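Local coordinates for protein potential RNA-dependent RNA polymerase (Human picobirnavirus, PDB 5I62) that copies RNA from an RNA template as a viral RNA-directed RNA polymerase, probably in both transcription and genome replication of a small double-stranded RNA virus, at residues Tyr398-His403 with Thr419-Gly424; Glu67-Leu72 with Lys455-Lys460. One frame throughout, in Å; residues are numbered along the deposited sequence.

Interaction 1: Tyr398-His403 with Thr419-Gly424; sequences YLRRWH and TMRALG
A tight beta-hairpin faces the start of a helix where Arg400, in the type I' turn Tyr398-Arg401, lays its side chain over that of Arg421 in helix 419-427. The turn joins strands 395-398 and 401-404 of a three-stranded antiparallel sheet, and both of its central residues, Leu399 and Arg400, have left-handed backbone angles. Arg421 reaches across with a straight chain, CG anti to the backbone N (chi1 -176°), whereas Arg400 bends at chi3. The two guanidinium groups stack unevenly: their CZ atoms are 4.2 Å apart and their planes tilted by 29°. Arg421 NH2 sits over the rim of one face of the Arg400 group, 3.2 Å from Arg400 NE, and Arg400 CD covers the rim of the Arg421 group, 3.3 Å from Arg421 NE. NE and NH2 are both donors, which makes this a like-charge stack without a hydrogen bond. Arg421 also has a long, weak ion pair with Glu190. Within the turn, Arg401 NH1 donates to Leu399 O over 2.7 Å, the oxygen lying in the guanidinium plane, which ties this side chain back onto the loop. A hairpin that follows the catalytic palm strands and packs against a helix beyond it is consistent with motif E, the primer-grip element of RNA-dependent RNA polymerases.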
loop_
_atom_site.group_PDB
_atom_site.type_symbol
_atom_site.label_atom_id
_atom_site.label_comp_id
_atom_site.label_asym_id
_atom_site.label_seq_id
_atom_site.Cartn_x
_atom_site.Cartn_y
_atom_site.Cartn_z
ATOM N N TYR A 398 -11.362 -5.112 -6.790
ATOM C CA TYR A 398 -10.942 -4.647 -5.478
ATOM C C TYR A 398 -9.527 -5.153 -5.280
ATOM O O TYR A 398 -9.278 -6.340 -5.493
ATOM C CB TYR A 398 -11.877 -5.175 -4.377
ATOM C CG TYR A 398 -11.528 -4.736 -2.978
ATOM C CD1 TYR A 398 -11.361 -3.389 -2.669
ATOM C CD2 TYR A 398 -11.359 -5.668 -1.956
ATOM C CE1 TYR A 398 -11.046 -2.987 -1.381
ATOM C CE2 TYR A 398 -11.045 -5.269 -0.660
ATOM C CZ TYR A 398 -10.886 -3.923 -0.384
ATOM O OH TYR A 398 -10.579 -3.516 0.902
ATOM N N LEU A 399 -8.613 -4.244 -4.932
ATOM C CA LEU A 399 -7.188 -4.557 -4.734
ATOM C C LEU A 399 -6.586 -5.197 -5.981
ATOM O O LEU A 399 -5.773 -6.115 -5.894
ATOM C CB LEU A 399 -6.978 -5.454 -3.511
ATOM C CG LEU A 399 -7.558 -4.913 -2.199
ATOM C CD1 LEU A 399 -7.255 -5.870 -1.041
ATOM C CD2 LEU A 399 -7.043 -3.501 -1.896
ATOM N N ARG A 400 -7.009 -4.707 -7.150
ATOM C CA ARG A 400 -6.563 -5.195 -8.456
ATOM C C ARG A 400 -6.866 -6.679 -8.673
ATOM O O ARG A 400 -6.170 -7.359 -9.437
ATOM C CB ARG A 400 -5.077 -4.907 -8.681
ATOM C CG ARG A 400 -4.783 -3.413 -8.847
ATOM C CD ARG A 400 -3.312 -3.178 -9.181
ATOM N NE ARG A 400 -2.788 -1.928 -8.625
ATOM C CZ ARG A 400 -3.072 -0.718 -9.099
ATOM N NH1 ARG A 400 -3.888 -0.577 -10.143
ATOM N NH2 ARG A 400 -2.542 0.358 -8.526
ATOM N N ARG A 401 -7.929 -7.184 -8.041
ATOM C CA ARG A 401 -8.454 -8.513 -8.328
ATOM C C ARG A 401 -9.900 -8.403 -8.800
ATOM O O ARG A 401 -10.682 -7.616 -8.256
ATOM C CB ARG A 401 -8.429 -9.431 -7.107
ATOM C CG ARG A 401 -7.135 -10.164 -6.878
ATOM C CD ARG A 401 -6.249 -9.324 -6.045
ATOM N NE ARG A 401 -5.035 -10.019 -5.610
ATOM C CZ ARG A 401 -3.971 -9.366 -5.163
ATOM N NH1 ARG A 401 -4.002 -8.037 -5.140
ATOM N NH2 ARG A 401 -2.885 -10.024 -4.761
ATOM N N TRP A 402 -10.251 -9.229 -9.780
ATOM C CA TRP A 402 -11.599 -9.303 -10.332
ATOM C C TRP A 402 -12.377 -10.394 -9.615
ATOM O O TRP A 402 -11.841 -11.464 -9.326
ATOM C CB TRP A 402 -11.506 -9.595 -11.823
ATOM C CG TRP A 402 -12.754 -9.910 -12.585
ATOM C CD1 TRP A 402 -13.518 -9.035 -13.289
ATOM C CD2 TRP A 402 -13.326 -11.210 -12.805
ATOM N NE1 TRP A 402 -14.542 -9.698 -13.917
ATOM C CE2 TRP A 402 -14.449 -11.034 -13.631
ATOM C CE3 TRP A 402 -12.998 -12.499 -12.372
ATOM C CZ2 TRP A 402 -15.255 -12.096 -14.036
ATOM C CZ3 TRP A 402 -13.800 -13.556 -12.769
ATOM C CH2 TRP A 402 -14.909 -13.345 -13.607
ATOM N N HIS A 403 -13.630 -10.104 -9.295
ATOM C CA HIS A 403 -14.535 -11.085 -8.712
ATOM C C HIS A 403 -15.847 -11.053 -9.484
ATOM O O HIS A 403 -16.256 -10.011 -9.991
ATOM C CB HIS A 403 -14.834 -10.814 -7.234
ATOM C CG HIS A 403 -13.631 -10.563 -6.378
ATOM N ND1 HIS A 403 -13.186 -11.474 -5.446
ATOM C CD2 HIS A 403 -12.822 -9.484 -6.261
ATOM C CE1 HIS A 403 -12.141 -10.979 -4.808
ATOM N NE2 HIS A 403 -11.890 -9.777 -5.293
ATOM N N THR A 419 -3.342 -11.864 -15.356
ATOM C CA THR A 419 -2.128 -12.478 -15.890
ATOM C C THR A 419 -1.305 -11.471 -16.680
ATOM O O THR A 419 -0.070 -11.568 -16.727
ATOM C CB THR A 419 -2.460 -13.683 -16.771
ATOM O OG1 THR A 419 -3.336 -13.283 -17.845
ATOM C CG2 THR A 419 -3.117 -14.782 -15.946
ATOM N N MET A 420 -1.964 -10.506 -17.328
ATOM C CA MET A 420 -1.215 -9.500 -18.081
ATOM C C MET A 420 -0.379 -8.639 -17.144
ATOM O O MET A 420 0.803 -8.377 -17.405
ATOM C CB MET A 420 -2.147 -8.629 -18.931
ATOM C CG MET A 420 -2.838 -9.373 -20.089
ATOM S SD MET A 420 -1.686 -10.103 -21.288
ATOM C CE MET A 420 -0.665 -8.721 -21.682
ATOM N N ARG A 421 -0.976 -8.195 -16.041
ATOM C CA ARG A 421 -0.205 -7.465 -15.039
ATOM C C ARG A 421 0.933 -8.316 -14.495
ATOM O O ARG A 421 2.056 -7.821 -14.309
ATOM C CB ARG A 421 -1.108 -6.996 -13.906
ATOM C CG ARG A 421 -0.388 -6.136 -12.862
ATOM C CD ARG A 421 -1.416 -5.460 -11.980
ATOM N NE ARG A 421 -0.877 -4.503 -11.017
ATOM C CZ ARG A 421 -0.556 -3.241 -11.296
ATOM N NH1 ARG A 421 -0.666 -2.764 -12.538
ATOM N NH2 ARG A 421 -0.109 -2.452 -10.326
ATOM N N ALA A 422 0.663 -9.602 -14.240
ATOM C CA ALA A 422 1.709 -10.501 -13.761
ATOM C C ALA A 422 2.869 -10.563 -14.747
ATOM O O ALA A 422 4.037 -10.465 -14.354
ATOM C CB ALA A 422 1.136 -11.897 -13.507
ATOM N N LEU A 423 2.565 -10.726 -16.039
ATOM C CA LEU A 423 3.620 -10.829 -17.049
ATOM C C LEU A 423 4.494 -9.583 -17.076
ATOM O O LEU A 423 5.720 -9.679 -17.194
ATOM C CB LEU A 423 3.020 -11.068 -18.425
ATOM C CG LEU A 423 2.542 -12.477 -18.717
ATOM C CD1 LEU A 423 1.912 -12.510 -20.099
ATOM C CD2 LEU A 423 3.749 -13.424 -18.649
ATOM N N GLY A 424 3.876 -8.401 -17.005
ATOM C CA GLY A 424 4.661 -7.175 -16.970
ATOM C C GLY A 424 5.625 -7.145 -15.797
ATOM O O GLY A 424 6.777 -6.725 -15.930
#

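Interaction 2: Glu67-Leu72 with Lys455-Lys460; sequences EFEDDL and KYHPLK
Glu69 and His457 extend toward each other from opposite directions and meet in a buried histidine-carboxylate hydrogen bond, which joins helix 63-73 to the loop leading into helix 460-469. His457 NE2 donates to Glu69 OE2 across 2.7 Å, with an N-H...O angle of 143°. The carboxylate and imidazole planes stand 71° apart, steeply inclined to each other; the oxygen approaches the ring at its edge, tilted somewhat from the ring plane, while the nitrogen meets OE2 nearly along its C-O axis. Two torsions bring the groups together: the Glu69 chain kinks at chi2, and His457 carries its CG anti to the backbone N (chi1 -164°). The carboxylate has further partners, since OE1 is hydrogen-bonded to Ser418 OG and the backbone N of Met420, and OE2 to Thr419 OG1 as well. These bonds fix its rotation at the N-terminal end of helix 419-427, where the helix dipole would probably favour its negative charge. Leu55 of helix 44-55 packs on both Glu69 and His457. Beyond the ring, the loop folds as a type I turn from His457 to Lys460 and passes into helix 460-469, with Leu459 at the N-cap position. The imidazole thus works from both nitrogens: its ND1 accepts the backbone N-H of Leu459 over 3.0 Å, almost straight and in the ring plane.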
loop_
_atom_site.group_PDB
_atom_site.type_symbol
_atom_site.label_atom_id
_atom_site.label_comp_id
_atom_site.label_asym_id
_atom_site.label_seq_id
_atom_site.Cartn_x
_atom_site.Cartn_y
_atom_site.Cartn_z
ATOM N N GLU A 67 -12.140 -7.756 -20.110
ATOM C CA GLU A 67 -12.059 -6.298 -19.998
ATOM C C GLU A 67 -11.087 -5.883 -18.909
ATOM O O GLU A 67 -10.329 -4.923 -19.080
ATOM C CB GLU A 67 -13.423 -5.693 -19.693
ATOM C CG GLU A 67 -14.421 -5.771 -20.803
ATOM C CD GLU A 67 -15.845 -5.887 -20.260
ATOM O OE1 GLU A 67 -16.665 -6.618 -20.865
ATOM O OE2 GLU A 67 -16.130 -5.273 -19.200
ATOM N N PHE A 68 -11.140 -6.566 -17.765
ATOM C CA PHE A 68 -10.226 -6.311 -16.655
ATOM C C PHE A 68 -8.781 -6.529 -17.085
ATOM O O PHE A 68 -7.913 -5.688 -16.835
ATOM C CB PHE A 68 -10.630 -7.227 -15.502
ATOM C CG PHE A 68 -9.615 -7.371 -14.392
ATOM C CD1 PHE A 68 -9.529 -6.434 -13.377
ATOM C CD2 PHE A 68 -8.827 -8.507 -14.313
ATOM C CE1 PHE A 68 -8.633 -6.604 -12.325
ATOM C CE2 PHE A 68 -7.931 -8.680 -13.265
ATOM C CZ PHE A 68 -7.844 -7.718 -12.266
ATOM N N GLU A 69 -8.522 -7.640 -17.775
ATOM C CA GLU A 69 -7.189 -7.936 -18.283
ATOM C C GLU A 69 -6.734 -6.894 -19.305
ATOM O O GLU A 69 -5.590 -6.424 -19.253
ATOM C CB GLU A 69 -7.173 -9.333 -18.901
ATOM C CG GLU A 69 -7.248 -10.487 -17.901
ATOM C CD GLU A 69 -5.865 -10.969 -17.476
ATOM O OE1 GLU A 69 -4.897 -10.190 -17.642
ATOM O OE2 GLU A 69 -5.745 -12.117 -16.982
ATOM N N ASP A 70 -7.609 -6.550 -20.263
ATOM C CA ASP A 70 -7.307 -5.520 -21.254
ATOM C C ASP A 70 -6.977 -4.186 -20.598
ATOM O O ASP A 70 -6.052 -3.482 -21.024
ATOM C CB ASP A 70 -8.488 -5.332 -22.208
ATOM C CG ASP A 70 -8.539 -6.372 -23.308
ATOM O OD1 ASP A 70 -7.566 -7.141 -23.456
ATOM O OD2 ASP A 70 -9.553 -6.409 -24.038
ATOM N N ASP A 71 -7.760 -3.803 -19.587
ATOM C CA ASP A 71 -7.482 -2.581 -18.838
ATOM C C ASP A 71 -6.070 -2.588 -18.240
ATOM O O ASP A 71 -5.325 -1.611 -18.374
ATOM C CB ASP A 71 -8.529 -2.406 -17.745
ATOM C CG ASP A 71 -8.294 -1.179 -16.905
ATOM O OD1 ASP A 71 -8.430 -0.049 -17.422
ATOM O OD2 ASP A 71 -7.953 -1.343 -15.717
ATOM N N LEU A 72 -5.692 -3.672 -17.551
ATOM C CA LEU A 72 -4.391 -3.687 -16.887
ATOM C C LEU A 72 -3.251 -3.879 -17.884
ATOM O O LEU A 72 -2.116 -3.457 -17.621
ATOM C CB LEU A 72 -4.360 -4.763 -15.802
ATOM C CG LEU A 72 -5.254 -4.416 -14.601
ATOM C CD1 LEU A 72 -5.282 -5.505 -13.557
ATOM C CD2 LEU A 72 -4.758 -3.113 -13.975
ATOM N N LYS A 455 -3.404 -17.406 -8.663
ATOM C CA LYS A 455 -3.777 -18.749 -8.213
ATOM C C LYS A 455 -5.258 -19.090 -8.398
ATOM O O LYS A 455 -5.622 -20.256 -8.213
ATOM C CB LYS A 455 -3.420 -18.922 -6.744
ATOM C CG LYS A 455 -4.304 -18.064 -5.842
ATOM C CD LYS A 455 -3.672 -17.819 -4.488
ATOM C CE LYS A 455 -4.284 -18.709 -3.432
ATOM N NZ LYS A 455 -3.588 -18.562 -2.128
ATOM N N TYR A 456 -6.124 -18.126 -8.729
ATOM C CA TYR A 456 -7.522 -18.440 -9.016
ATOM C C TYR A 456 -7.925 -18.108 -10.440
ATOM O O TYR A 456 -9.116 -18.173 -10.766
ATOM C CB TYR A 456 -8.454 -17.721 -8.050
ATOM C CG TYR A 456 -8.293 -18.159 -6.628
ATOM C CD1 TYR A 456 -8.571 -19.469 -6.255
ATOM C CD2 TYR A 456 -7.890 -17.265 -5.654
ATOM C CE1 TYR A 456 -8.433 -19.881 -4.953
ATOM C CE2 TYR A 456 -7.760 -17.663 -4.348
ATOM C CZ TYR A 456 -8.035 -18.968 -4.002
ATOM O OH TYR A 456 -7.900 -19.372 -2.697
ATOM N N HIS A 457 -6.974 -17.724 -11.280
ATOM C CA HIS A 457 -7.286 -17.389 -12.655
ATOM C C HIS A 457 -7.744 -18.646 -13.382
ATOM O O HIS A 457 -7.193 -19.728 -13.156
ATOM C CB HIS A 457 -6.044 -16.797 -13.323
ATOM C CG HIS A 457 -6.297 -16.057 -14.600
ATOM N ND1 HIS A 457 -6.543 -16.693 -15.796
ATOM C CD2 HIS A 457 -6.296 -14.731 -14.874
ATOM C CE1 HIS A 457 -6.698 -15.791 -16.749
ATOM N NE2 HIS A 457 -6.551 -14.592 -16.215
ATOM N N PRO A 458 -8.739 -18.546 -14.256
ATOM C CA PRO A 458 -9.185 -19.741 -14.993
ATOM C C PRO A 458 -8.078 -20.408 -15.798
ATOM O O PRO A 458 -8.129 -21.624 -16.010
ATOM C CB PRO A 458 -10.300 -19.200 -15.902
ATOM C CG PRO A 458 -10.046 -17.725 -16.002
ATOM C CD PRO A 458 -9.481 -17.334 -14.647
ATOM N N LEU A 459 -7.065 -19.650 -16.233
ATOM C CA LEU A 459 -5.994 -20.166 -17.081
ATOM C C LEU A 459 -4.666 -20.270 -16.339
ATOM O O LEU A 459 -3.600 -20.187 -16.951
ATOM C CB LEU A 459 -5.825 -19.292 -18.319
ATOM C CG LEU A 459 -7.000 -19.260 -19.291
ATOM C CD1 LEU A 459 -6.656 -18.348 -20.453
ATOM C CD2 LEU A 459 -7.335 -20.659 -19.777
ATOM N N LYS A 460 -4.711 -20.457 -15.021
ATOM C CA LYS A 460 -3.482 -20.390 -14.243
ATOM C C LYS A 460 -2.510 -21.499 -14.633
ATOM O O LYS A 460 -1.292 -21.300 -14.592
ATOM C CB LYS A 460 -3.796 -20.452 -12.762
ATOM C CG LYS A 460 -4.516 -21.711 -12.366
ATOM C CD LYS A 460 -4.877 -21.664 -10.909
ATOM C CE LYS A 460 -5.711 -22.872 -10.519
ATOM N NZ LYS A 460 -5.500 -23.206 -9.093
#

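Overall arrangement
Interactions 1 and 2 have centres about 6 Å apart and meet mainly at the start of helix 419-427. The hydrogen bonds from Thr419 OG1 to Glu69 OE2, 2.8 Å, and from Met420 N to Glu69 OE1, 3.0 Å, link the two contacts, so the carboxylate that receives the histidine also holds the helix bearing Arg421. Packing adds to this: Thr419 CG2 comes within 3.4 Å of His457 CD2, and Phe68 CZ within 3.3 Å of Arg400 O in the hairpin turn. Along the sequence, interaction 1 is nested inside the long loop closed by interaction 2, which brings helix 63-73 against the hairpin and helices of the C-terminal part of the chain.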